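Local coordinates for disulfide oxidoreductase (Xylella fastidiosa, PDB 2REM), which probably acts as a periplasmic thiol-disulfide oxidoreductase of the DsbA type, exchanging disulfides through a CxxC motif on a thioredoxin fold, at residues Asp112-Phe117 and Asp126-Thr131. Residues are numbered along the deposited sequence; the frame is centred on the assembly and turned at random.
Sequences DELAVF and DRFVAT
F128 reaches across from helix 125-132 and lays its ring against the backbone of helix 111-119 beside L114 and A115. The contact is van der Waals packing, with no hydrogen bond between the two segments. The far end of the ring meets L114, whose CB lies 3.4 Å from F128 CE2 and 3.7 Å from F128 CZ, while the carbonyl carbon of L114 sits over one ring face. Nearer the root of the ring, A115 CA comes obliquely to within 3.8 Å of F128 CD2; consistent with the small A115 methyl, A115 CA and F128 CA are 5.7 Å apart. The two consecutive short helices, whose segment axes run 129° apart, belong to the helical domain that DsbA proteins carry inserted in the thioredoxin fold. The CB of F128 points toward helix 111-119, and CG anti to the backbone N (chi1 -175°) carries the ring on to L114 and A115. V129 touches more loosely at the margin, its CG2 4.4 Å from A115 CB. Inward, L114 packs on M94 and A77, and F128 on A80, whereas Y118 meets the F128 ring with nearly parallel planes.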
ATOM      1  N   ASP A 112     -22.055   3.015  -0.937  1.00 22.04           N
ATOM      2  CA  ASP A 112     -22.974   2.024  -1.514  1.00 23.60           C
ATOM      3  C   ASP A 112     -22.472   1.257  -2.739  1.00 22.50           C
ATOM      4  O   ASP A 112     -22.759   0.070  -2.847  1.00 23.11           O
ATOM      5  CB  ASP A 112     -24.458   2.439  -1.551  1.00 26.25           C
ATOM      6  CG  ASP A 112     -24.721   3.668  -2.363  1.00 31.08           C
ATOM      7  OD1 ASP A 112     -25.295   4.631  -1.783  1.00 35.36           O
ATOM      8  OD2 ASP A 112     -24.390   3.659  -3.571  1.00 35.72           O
ATOM      9  N   GLU A 113     -21.704   1.891  -3.620  1.00 20.67           N
ATOM     10  CA  GLU A 113     -21.014   1.150  -4.670  1.00 20.92           C
ATOM     11  C   GLU A 113     -20.029   0.209  -3.976  1.00 18.31           C
ATOM     12  O   GLU A 113     -19.841  -0.910  -4.404  1.00 18.34           O
ATOM     13  CB  GLU A 113     -20.205   2.061  -5.587  1.00 21.14           C
ATOM     14  CG  GLU A 113     -20.995   2.812  -6.651  1.00 25.29           C
ATOM     15  CD  GLU A 113     -21.332   4.230  -6.233  1.00 30.43           C
ATOM     16  OE1 GLU A 113     -20.925   4.664  -5.127  1.00 31.21           O
ATOM     17  OE2 GLU A 113     -22.018   4.907  -7.021  1.00 33.98           O
ATOM     18  N   LEU A 114     -19.389   0.689  -2.916  1.00 15.92           N
ATOM     19  CA  LEU A 114     -18.343  -0.105  -2.295  1.00 14.32           C
ATOM     20  C   LEU A 114     -18.961  -1.275  -1.562  1.00 13.39           C
ATOM     21  O   LEU A 114     -18.444  -2.390  -1.616  1.00 13.45           O
ATOM     22  CB  LEU A 114     -17.461   0.738  -1.379  1.00 13.99           C
ATOM     23  CG  LEU A 114     -16.568   1.773  -2.105  1.00 14.55           C
ATOM     24  CD1 LEU A 114     -15.895   2.671  -1.080  1.00 10.21           C
ATOM     25  CD2 LEU A 114     -15.534   1.054  -3.009  1.00 14.19           C
ATOM     26  N   ALA A 115     -20.065  -1.029  -0.874  1.00 12.65           N
ATOM     27  CA  ALA A 115     -20.718  -2.114  -0.140  1.00 13.30           C
ATOM     28  C   ALA A 115     -21.157  -3.205  -1.105  1.00 13.44           C
ATOM     29  O   ALA A 115     -21.055  -4.391  -0.781  1.00 13.35           O
ATOM     30  CB  ALA A 115     -21.882  -1.606   0.703  1.00 13.36           C
ATOM     31  N   VAL A 116     -21.628  -2.819  -2.297  1.00 13.88           N
ATOM     32  CA  VAL A 116     -22.073  -3.808  -3.279  1.00 13.73           C
ATOM     33  C   VAL A 116     -20.871  -4.644  -3.677  1.00 12.55           C
ATOM     34  O   VAL A 116     -20.963  -5.853  -3.715  1.00 12.72           O
ATOM     35  CB  VAL A 116     -22.770  -3.165  -4.516  1.00 14.72           C
ATOM     36  CG1 VAL A 116     -22.975  -4.178  -5.627  1.00 15.54           C
ATOM     37  CG2 VAL A 116     -24.107  -2.568  -4.101  1.00 16.05           C
ATOM     38  N   PHE A 117     -19.737  -3.993  -3.914  1.00 11.53           N
ATOM     39  CA  PHE A 117     -18.519  -4.691  -4.277  1.00 11.01           C
ATOM     40  C   PHE A 117     -18.142  -5.732  -3.211  1.00 10.84           C
ATOM     41  O   PHE A 117     -17.946  -6.924  -3.520  1.00 11.36           O
ATOM     42  CB  PHE A 117     -17.366  -3.703  -4.510  1.00 10.34           C
ATOM     43  CG  PHE A 117     -16.071  -4.376  -4.800  1.00 10.68           C
ATOM     44  CD1 PHE A 117     -15.781  -4.805  -6.097  1.00 12.76           C
ATOM     45  CD2 PHE A 117     -15.182  -4.671  -3.776  1.00 11.79           C
ATOM     46  CE1 PHE A 117     -14.601  -5.460  -6.382  1.00 13.69           C
ATOM     47  CE2 PHE A 117     -13.975  -5.350  -4.057  1.00 10.45           C
ATOM     48  CZ  PHE A 117     -13.689  -5.724  -5.367  1.00 10.72           C
ATOM     49  N   ASP A 126     -24.394  -3.498   5.597  1.00 16.97           N
ATOM     50  CA  ASP A 126     -24.490  -2.637   6.788  1.00 19.44           C
ATOM     51  C   ASP A 126     -23.182  -2.680   7.583  1.00 18.51           C
ATOM     52  O   ASP A 126     -22.758  -1.677   8.155  1.00 18.24           O
ATOM     53  CB  ASP A 126     -25.646  -3.063   7.697  1.00 21.37           C
ATOM     54  CG  ASP A 126     -27.010  -2.645   7.160  1.00 25.71           C
ATOM     55  OD1 ASP A 126     -27.102  -2.103   6.025  1.00 28.28           O
ATOM     56  OD2 ASP A 126     -28.002  -2.851   7.904  1.00 31.04           O
ATOM     57  N   ARG A 127     -22.563  -3.853   7.632  1.00 18.18           N
ATOM     58  CA  ARG A 127     -21.241  -3.975   8.241  1.00 18.76           C
ATOM     59  C   ARG A 127     -20.172  -3.236   7.430  1.00 15.74           C
ATOM     60  O   ARG A 127     -19.293  -2.575   8.014  1.00 15.10           O
ATOM     61  CB  ARG A 127     -20.820  -5.429   8.481  1.00 18.42           C
ATOM     62  CG  ARG A 127     -19.626  -5.504   9.454  1.00 22.30           C
ATOM     63  CD  ARG A 127     -19.237  -6.920   9.892  1.00 25.47           C
ATOM     64  NE  ARG A 127     -19.135  -7.063  11.363  1.00 36.87           N
ATOM     65  CZ  ARG A 127     -18.163  -6.556  12.139  1.00 41.22           C
ATOM     66  NH1 ARG A 127     -17.177  -5.823  11.627  1.00 41.83           N
ATOM     67  NH2 ARG A 127     -18.181  -6.772  13.457  1.00 44.26           N
ATOM     68  N   PHE A 128     -20.213  -3.357   6.108  1.00 14.57           N
ATOM     69  CA  PHE A 128     -19.279  -2.584   5.315  1.00 13.55           C
ATOM     70  C   PHE A 128     -19.415  -1.092   5.622  1.00 13.90           C
ATOM     71  O   PHE A 128     -18.417  -0.433   5.873  1.00 13.90           O
ATOM     72  CB  PHE A 128     -19.388  -2.769   3.806  1.00 13.46           C
ATOM     73  CG  PHE A 128     -18.301  -2.018   3.081  1.00 12.91           C
ATOM     74  CD1 PHE A 128     -17.014  -2.547   3.029  1.00 13.39           C
ATOM     75  CD2 PHE A 128     -18.526  -0.732   2.592  1.00 14.99           C
ATOM     76  CE1 PHE A 128     -15.984  -1.832   2.432  1.00 15.16           C
ATOM     77  CE2 PHE A 128     -17.490   0.004   1.982  1.00 13.42           C
ATOM     78  CZ  PHE A 128     -16.231  -0.551   1.904  1.00 14.58           C
ATOM     79  N   VAL A 129     -20.641  -0.586   5.597  1.00 14.00           N
ATOM     80  CA  VAL A 129     -20.884   0.850   5.846  1.00 15.40           C
ATOM     81  C   VAL A 129     -20.433   1.274   7.238  1.00 14.54           C
ATOM     82  O   VAL A 129     -19.746   2.295   7.388  1.00 14.23           O
ATOM     83  CB  VAL A 129     -22.355   1.261   5.568  1.00 16.00           C
ATOM     84  CG1 VAL A 129     -22.617   2.698   6.047  1.00 18.85           C
ATOM     85  CG2 VAL A 129     -22.631   1.134   4.086  1.00 18.95           C
ATOM     86  N   ALA A 130     -20.778   0.467   8.242  1.00 14.38           N
ATOM     87  CA  ALA A 130     -20.351   0.728   9.605  1.00 14.81           C
ATOM     88  C   ALA A 130     -18.840   0.730   9.700  1.00 14.02           C
ATOM     89  O   ALA A 130     -18.281   1.483  10.462  1.00 14.61           O
ATOM     90  CB  ALA A 130     -20.945  -0.284  10.577  1.00 15.03           C
ATOM     91  N   THR A 131     -18.179  -0.123   8.924  1.00 13.36           N
ATOM     92  CA  THR A 131     -16.748  -0.238   9.041  1.00 12.85           C
ATOM     93  C   THR A 131     -16.108   0.946   8.339  1.00 12.25           C
ATOM     94  O   THR A 131     -15.224   1.596   8.892  1.00 12.25           O
ATOM     95  CB  THR A 131     -16.240  -1.572   8.456  1.00 12.82           C
ATOM     96  OG1 THR A 131     -16.888  -2.652   9.137  1.00 13.01           O
ATOM     97  CG2 THR A 131     -14.723  -1.703   8.685  1.00 12.17           C
TER